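Local coordinates for surface-associated protein CshA (Streptococcus gordonii, PDB 5L2D) that is a cell-wall-linked adhesin of this oral streptococcus that binds host fibronectin, represented here by its second non-repetitive domain, at residues A170-F175 with V225-Y230. Numbering follows the deposited sequence.
Sequences AEYGIF and VDWSKY
Trp227 meets Tyr172 along the outer half of the phenol: its CB lies 4.0 Å from Tyr172 CE2, and the two side chains cross at about a right angle. Val225 CB rests over one face of the indole, toward its rim, while NE1 is taken up by the carbonyl of Asp222, just after helix 218-221. The Trp227 carbonyl also approaches the phenol, its O 3.5 Å from Tyr172 OH and oblique to the ring. Asp226 OD2 is hydrogen-bonded to Thr80 OG1, and Asp226 O accepts the backbone N of Lys229 as Ser228 and Lys229 turn the chain back towards the strand. The contact thus packs the loop between helix 218-221 and strand 244-250 on strand 172-177, which is outermost within this chain in a three-stranded antiparallel sheet and pairs with a strand of the second subunit. Tyr230 sets its CB over the centre of one face of the Tyr172 ring in a CH-pi contact, 4.1 Å from the centroid and only 11° off the normal. Ala170 CA lies over the opposite face, toward its rim, so the phenol is sandwiched between its own segment and the loop. The Tyr230 and Tyr172 rings meet obliquely, their planes at 49°. Trp227 CE3 lies 4.0 Å above the centre of one face of the Tyr230 ring, and Phe65 meets that ring edge-to-face. Ile174 extends CG1 and CD1 from the strand, CD1 anti to CA (chi2 178°), bringing CD1 to 3.5 Å from Tyr230 O and, more loosely, 4.4 Å from Tyr230 CD2.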
ATOM      1  N   ALA A 170     -10.288 -10.520   0.654  1.00 76.51           N
ATOM      2  CA  ALA A 170      -9.711 -10.287   1.965  1.00 72.80           C
ATOM      3  C   ALA A 170      -8.176 -10.281   2.009  1.00 71.16           C
ATOM      4  O   ALA A 170      -7.592 -10.440   3.085  1.00 76.03           O
ATOM      5  CB  ALA A 170     -10.263 -11.297   2.943  1.00 78.91           C
ATOM      6  N   GLU A 171      -7.529 -10.141   0.850  1.00 70.60           N
ATOM      7  CA  GLU A 171      -6.096  -9.837   0.785  1.00 76.28           C
ATOM      8  C   GLU A 171      -6.003  -8.390   0.267  1.00 70.32           C
ATOM      9  O   GLU A 171      -6.021  -8.123  -0.951  1.00 65.71           O
ATOM     10  CB  GLU A 171      -5.344 -10.846  -0.099  1.00 84.58           C
ATOM     11  CG  GLU A 171      -5.194 -12.243   0.531  1.00 88.40           C
ATOM     12  CD  GLU A 171      -4.264 -13.176  -0.246  1.00 85.53           C
ATOM     13  OE1 GLU A 171      -4.221 -13.112  -1.492  1.00 85.32           O
ATOM     14  OE2 GLU A 171      -3.583 -13.997   0.388  1.00 91.33           O
ATOM     15  N   TYR A 172      -5.964  -7.464   1.230  1.00 65.61           N
ATOM     16  CA  TYR A 172      -6.337  -6.049   1.009  1.00 59.65           C
ATOM     17  C   TYR A 172      -5.124  -5.162   0.656  1.00 56.57           C
ATOM     18  O   TYR A 172      -4.194  -5.069   1.443  1.00 52.08           O
ATOM     19  CB  TYR A 172      -6.981  -5.513   2.274  1.00 59.18           C
ATOM     20  CG  TYR A 172      -8.337  -6.079   2.634  1.00 56.88           C
ATOM     21  CD1 TYR A 172      -9.426  -5.878   1.801  1.00 55.52           C
ATOM     22  CD2 TYR A 172      -8.540  -6.775   3.836  1.00 54.08           C
ATOM     23  CE1 TYR A 172     -10.678  -6.375   2.123  1.00 60.87           C
ATOM     24  CE2 TYR A 172      -9.800  -7.269   4.173  1.00 55.57           C
ATOM     25  CZ  TYR A 172     -10.857  -7.067   3.303  1.00 60.00           C
ATOM     26  OH  TYR A 172     -12.112  -7.509   3.587  1.00 69.26           O
ATOM     27  N   GLY A 173      -5.120  -4.530  -0.519  1.00 56.44           N
ATOM     28  CA  GLY A 173      -3.999  -3.670  -0.928  1.00 53.75           C
ATOM     29  C   GLY A 173      -4.473  -2.296  -1.372  1.00 55.70           C
ATOM     30  O   GLY A 173      -5.077  -2.181  -2.432  1.00 57.00           O
ATOM     31  N   ILE A 174      -4.197  -1.261  -0.564  1.00 57.41           N
ATOM     32  CA  ILE A 174      -4.683   0.115  -0.824  1.00 57.35           C
ATOM     33  C   ILE A 174      -3.560   1.129  -1.083  1.00 52.67           C
ATOM     34  O   ILE A 174      -2.531   1.139  -0.377  1.00 47.17           O
ATOM     35  CB  ILE A 174      -5.486   0.648   0.377  1.00 60.73           C
ATOM     36  CG1 ILE A 174      -6.541  -0.372   0.799  1.00 58.71           C
ATOM     37  CG2 ILE A 174      -6.103   2.001   0.031  1.00 66.81           C
ATOM     38  CD1 ILE A 174      -7.373   0.018   2.010  1.00 63.68           C
ATOM     39  N   PHE A 175      -3.776   1.987  -2.069  1.00 48.60           N
ATOM     40  CA  PHE A 175      -2.828   3.039  -2.374  1.00 54.88           C
ATOM     41  C   PHE A 175      -3.420   4.439  -2.095  1.00 56.14           C
ATOM     42  O   PHE A 175      -4.482   4.764  -2.591  1.00 61.96           O
ATOM     43  CB  PHE A 175      -2.442   2.973  -3.839  1.00 55.70           C
ATOM     44  CG  PHE A 175      -1.915   1.646  -4.287  1.00 61.81           C
ATOM     45  CD1 PHE A 175      -0.592   1.344  -4.169  1.00 63.14           C
ATOM     46  CD2 PHE A 175      -2.752   0.724  -4.888  1.00 72.21           C
ATOM     47  CE1 PHE A 175      -0.113   0.140  -4.606  1.00 65.59           C
ATOM     48  CE2 PHE A 175      -2.284  -0.485  -5.334  1.00 65.40           C
ATOM     49  CZ  PHE A 175      -0.958  -0.774  -5.190  1.00 69.43           C
ATOM     50  N   VAL A 225     -11.606  -4.533  13.944  1.00 85.87           N
ATOM     51  CA  VAL A 225     -11.392  -3.697  12.794  1.00 72.16           C
ATOM     52  C   VAL A 225     -12.485  -3.952  11.779  1.00 71.96           C
ATOM     53  O   VAL A 225     -12.838  -5.072  11.522  1.00 84.01           O
ATOM     54  CB  VAL A 225     -10.059  -4.061  12.168  1.00 78.60           C
ATOM     55  CG1 VAL A 225      -9.778  -3.204  10.961  1.00 77.35           C
ATOM     56  CG2 VAL A 225      -8.961  -3.936  13.193  1.00 78.56           C
ATOM     57  N   ASP A 226     -13.034  -2.913  11.194  1.00 69.18           N
ATOM     58  CA  ASP A 226     -14.094  -3.091  10.227  1.00 66.75           C
ATOM     59  C   ASP A 226     -13.543  -3.303   8.850  1.00 63.61           C
ATOM     60  O   ASP A 226     -13.389  -2.381   8.096  1.00 61.73           O
ATOM     61  CB  ASP A 226     -15.007  -1.890  10.228  1.00 70.19           C
ATOM     62  CG  ASP A 226     -16.239  -2.118   9.431  1.00 79.86           C
ATOM     63  OD1 ASP A 226     -16.216  -2.972   8.539  1.00 84.73           O
ATOM     64  OD2 ASP A 226     -17.243  -1.450   9.692  1.00 85.01           O
ATOM     65  N   TRP A 227     -13.259  -4.542   8.524  1.00 64.52           N
ATOM     66  CA  TRP A 227     -12.697  -4.882   7.206  1.00 63.74           C
ATOM     67  C   TRP A 227     -13.636  -4.569   6.048  1.00 64.96           C
ATOM     68  O   TRP A 227     -13.209  -4.437   4.904  1.00 65.45           O
ATOM     69  CB  TRP A 227     -12.291  -6.341   7.178  1.00 60.18           C
ATOM     70  CG  TRP A 227     -11.579  -6.738   8.451  1.00 65.38           C
ATOM     71  CD1 TRP A 227     -12.132  -7.336   9.541  1.00 70.47           C
ATOM     72  CD2 TRP A 227     -10.186  -6.545   8.766  1.00 67.23           C
ATOM     73  NE1 TRP A 227     -11.169  -7.540  10.519  1.00 73.87           N
ATOM     74  CE2 TRP A 227      -9.970  -7.067  10.062  1.00 66.29           C
ATOM     75  CE3 TRP A 227      -9.105  -5.988   8.077  1.00 61.52           C
ATOM     76  CZ2 TRP A 227      -8.735  -7.033  10.682  1.00 62.31           C
ATOM     77  CZ3 TRP A 227      -7.886  -5.975   8.681  1.00 65.89           C
ATOM     78  CH2 TRP A 227      -7.704  -6.487   9.983  1.00 62.95           C
ATOM     79  N   SER A 228     -14.923  -4.438   6.335  1.00 67.41           N
ATOM     80  CA  SER A 228     -15.836  -3.990   5.312  1.00 68.70           C
ATOM     81  C   SER A 228     -15.398  -2.615   4.808  1.00 64.30           C
ATOM     82  O   SER A 228     -15.635  -2.244   3.662  1.00 62.64           O
ATOM     83  CB  SER A 228     -17.274  -3.943   5.852  1.00 75.29           C
ATOM     84  OG  SER A 228     -17.560  -2.748   6.571  1.00 74.28           O
ATOM     85  N   LYS A 229     -14.768  -1.850   5.681  1.00 62.21           N
ATOM     86  CA  LYS A 229     -14.419  -0.490   5.328  1.00 68.69           C
ATOM     87  C   LYS A 229     -13.044  -0.363   4.709  1.00 64.07           C
ATOM     88  O   LYS A 229     -12.716   0.725   4.266  1.00 62.81           O
ATOM     89  CB  LYS A 229     -14.487   0.412   6.550  1.00 77.69           C
ATOM     90  CG  LYS A 229     -15.840   0.465   7.216  1.00 76.42           C
ATOM     91  CD  LYS A 229     -16.870   1.115   6.317  1.00 74.38           C
ATOM     92  CE  LYS A 229     -18.184   1.102   7.062  1.00 79.09           C
ATOM     93  NZ  LYS A 229     -19.216   1.829   6.291  1.00 90.67           N
ATOM     94  N   TYR A 230     -12.247  -1.443   4.707  1.00 59.16           N
ATOM     95  CA  TYR A 230     -11.061  -1.560   3.834  1.00 51.16           C
ATOM     96  C   TYR A 230     -11.429  -1.645   2.338  1.00 57.12           C
ATOM     97  O   TYR A 230     -10.651  -1.219   1.453  1.00 71.21           O
ATOM     98  CB  TYR A 230     -10.205  -2.741   4.243  1.00 50.26           C
ATOM     99  CG  TYR A 230      -9.272  -2.533   5.441  1.00 47.00           C
ATOM    100  CD1 TYR A 230      -9.724  -2.137   6.671  1.00 49.43           C
ATOM    101  CD2 TYR A 230      -7.925  -2.789   5.321  1.00 48.99           C
ATOM    102  CE1 TYR A 230      -8.842  -1.961   7.757  1.00 51.78           C
ATOM    103  CE2 TYR A 230      -7.039  -2.618   6.374  1.00 49.33           C
ATOM    104  CZ  TYR A 230      -7.487  -2.210   7.598  1.00 53.27           C
ATOM    105  OH  TYR A 230      -6.537  -2.092   8.616  1.00 52.21           O
TER